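Local coordinates for protein R.MvaI (Kocuria varians, PDB 2OA9) that probably cuts double-stranded DNA as a restriction endonuclease, acting as a monomer that recognises its target sequence asymmetrically, at residues T71-S76 / T230-N235. Sequence-based numbering, arbitrary orientation.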
loop_
_atom_site.group_PDB
_atom_site.type_symbol
_atom_site.label_atom_id
_atom_site.label_comp_id
_atom_site.label_asym_id
_atom_site.label_seq_id
_atom_site.Cartn_x
_atom_site.Cartn_y
_atom_site.Cartn_z
ATOM N N THR A 71 -0.556 -2.645 1.395
ATOM C CA THR A 71 0.803 -2.647 0.894
ATOM C C THR A 71 0.821 -2.124 -0.524
ATOM O O THR A 71 0.298 -2.753 -1.415
ATOM C CB THR A 71 1.328 -4.067 0.926
ATOM O OG1 THR A 71 1.340 -4.514 2.283
ATOM C CG2 THR A 71 2.762 -4.140 0.405
ATOM N N LEU A 72 1.450 -0.979 -0.720
ATOM C CA LEU A 72 1.546 -0.352 -2.038
ATOM C C LEU A 72 2.434 -1.175 -2.951
ATOM O O LEU A 72 2.092 -1.415 -4.095
ATOM C CB LEU A 72 2.114 1.054 -1.897
ATOM C CG LEU A 72 1.220 2.012 -1.084
ATOM C CD1 LEU A 72 1.984 3.236 -0.604
ATOM C CD2 LEU A 72 0.015 2.426 -1.884
ATOM N N PHE A 73 3.569 -1.588 -2.419
ATOM C CA PHE A 73 4.554 -2.404 -3.123
ATOM C C PHE A 73 5.609 -2.864 -2.150
ATOM O O PHE A 73 5.702 -2.369 -1.035
ATOM C CB PHE A 73 5.192 -1.615 -4.294
ATOM C CG PHE A 73 5.914 -0.342 -3.881
ATOM C CD1 PHE A 73 7.216 -0.350 -3.459
ATOM C CD2 PHE A 73 5.251 0.870 -3.919
ATOM C CE1 PHE A 73 7.879 0.825 -3.107
ATOM C CE2 PHE A 73 5.881 2.036 -3.514
ATOM C CZ PHE A 73 7.203 2.019 -3.105
ATOM N N THR A 74 6.437 -3.798 -2.592
ATOM C CA THR A 74 7.611 -4.242 -1.864
ATOM C C THR A 74 8.829 -3.950 -2.731
ATOM O O THR A 74 8.782 -4.072 -3.982
ATOM C CB THR A 74 7.547 -5.764 -1.506
ATOM O OG1 THR A 74 7.347 -6.549 -2.692
ATOM C CG2 THR A 74 6.365 -6.079 -0.649
ATOM N N LYS A 75 9.919 -3.545 -2.088
ATOM C CA LYS A 75 11.138 -3.207 -2.803
ATOM C C LYS A 75 12.291 -3.085 -1.843
ATOM O O LYS A 75 12.217 -2.310 -0.870
ATOM C CB LYS A 75 10.984 -1.908 -3.613
ATOM C CG LYS A 75 12.229 -1.430 -4.402
ATOM C CD LYS A 75 12.502 -2.324 -5.589
ATOM C CE LYS A 75 13.695 -1.802 -6.354
ATOM N NZ LYS A 75 14.970 -2.078 -5.631
ATOM N N SER A 76 13.345 -3.834 -2.169
ATOM C CA SER A 76 14.609 -3.789 -1.455
ATOM C C SER A 76 15.383 -2.507 -1.711
ATOM O O SER A 76 15.213 -1.880 -2.741
ATOM C CB SER A 76 15.477 -4.988 -1.835
ATOM O OG SER A 76 14.983 -6.168 -1.223
ATOM N N THR A 230 11.055 -5.149 1.250
ATOM C CA THR A 230 10.546 -4.208 2.238
ATOM C C THR A 230 9.226 -3.599 1.752
ATOM O O THR A 230 9.132 -3.154 0.613
ATOM C CB THR A 230 11.600 -3.134 2.428
ATOM O OG1 THR A 230 12.753 -3.785 3.021
ATOM C CG2 THR A 230 11.156 -2.051 3.376
ATOM N N ALA A 231 8.218 -3.610 2.591
ATOM C CA ALA A 231 6.869 -3.263 2.152
ATOM C C ALA A 231 6.592 -1.794 2.539
ATOM O O ALA A 231 6.815 -1.397 3.671
ATOM C CB ALA A 231 5.850 -4.185 2.755
ATOM N N PHE A 232 6.005 -1.045 1.609
ATOM C CA PHE A 232 5.612 0.332 1.821
ATOM C C PHE A 232 4.127 0.318 2.019
ATOM O O PHE A 232 3.396 -0.112 1.132
ATOM C CB PHE A 232 6.059 1.218 0.643
ATOM C CG PHE A 232 7.538 1.435 0.591
ATOM C CD1 PHE A 232 8.410 0.415 0.296
ATOM C CD2 PHE A 232 8.074 2.672 0.862
ATOM C CE1 PHE A 232 9.763 0.632 0.298
ATOM C CE2 PHE A 232 9.434 2.906 0.826
ATOM C CZ PHE A 232 10.278 1.876 0.555
ATOM N N ARG A 233 3.697 0.663 3.233
ATOM C CA ARG A 233 2.328 0.404 3.682
ATOM C C ARG A 233 1.635 1.653 4.186
ATOM O O ARG A 233 2.233 2.524 4.763
ATOM C CB ARG A 233 2.337 -0.656 4.792
ATOM C CG ARG A 233 3.073 -1.921 4.408
ATOM C CD ARG A 233 3.097 -3.008 5.436
ATOM N NE ARG A 233 1.956 -3.872 5.309
ATOM C CZ ARG A 233 1.694 -4.821 6.190
ATOM N NH1 ARG A 233 2.528 -5.000 7.206
ATOM N NH2 ARG A 233 0.607 -5.570 6.071
ATOM N N ILE A 234 0.334 1.694 3.981
ATOM C CA ILE A 234 -0.487 2.838 4.345
ATOM C C ILE A 234 -1.898 2.355 4.687
ATOM O O ILE A 234 -2.421 1.449 4.039
ATOM C CB ILE A 234 -0.530 3.900 3.181
ATOM C CG1 ILE A 234 -1.211 5.181 3.640
ATOM C CG2 ILE A 234 -1.213 3.340 1.926
ATOM C CD1 ILE A 234 -1.182 6.309 2.593
ATOM N N ASN A 235 -2.495 2.981 5.687
ATOM C CA ASN A 235 -3.917 2.760 5.984
ATOM C C ASN A 235 -4.737 3.197 4.801
ATOM O O ASN A 235 -4.472 4.228 4.164
ATOM C CB ASN A 235 -4.286 3.527 7.227
ATOM C CG ASN A 235 -5.755 3.495 7.519
ATOM O OD1 ASN A 235 -6.550 4.205 6.951
ATOM N ND2 ASN A 235 -6.117 2.623 8.468
HETATM O O HOH W 1 -1.142 -5.126 3.657
#
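Phe-73 and Phe-232 stack on the buried face of two antiparallel strands, rings offset and 21° from parallel, with Phe-73 CE1 3.5 Å from Phe-232 CD1. Phe-232 CB also lies over the Phe-73 ring in a CH-pi contact. Flat aromatics suit this layer: Leu-155 and Leu-159 of helix 152-162 pack on Phe-73, while Trp-150 meets Phe-232 edge-to-face. Were Phe-232 cut back to alanine, Phe-73 and Trp-150 would probably both lose their ring partner, and the Phe-73 ring could shift.

In the backbone, Leu-72 N binds Phe-232 O (2.8 Å), Phe-232 N binds Phe-73 O (3.0 Å, nearly straight at 173°), and Lys-75 N binds Thr-230 O (2.8 Å). Leu-72 and Phe-73 thus both face Phe-232: a beta bulge, Leu-72 having helix-like backbone angles, in strand 69-74 at the border of a five-stranded antiparallel sheet. Leu-72 turns its branched end to Ile-234 CG2, two aliphatic chains suited to burial.

The opposite face, with Thr-71, Thr-74, Ala-231 and Arg-233, is more polar and partly exposed. Ala-231 CB sits 3.9 Å from the CG2 methyls of both Thr-71 and Thr-74, where a small side chain fits. The Thr-71 torsion (chi1 -62°) sets this methyl against Ala-231 and turns OG1 toward Arg-233, whose NE gives it a weak bond (3.2 Å); a water joins the same OG1 to Arg-233 NH2, in the guanidinium plane. Long, with several N-H donors, Arg-233 also gives NH1 to Asp-210, which shares a cadmium ion with His-103.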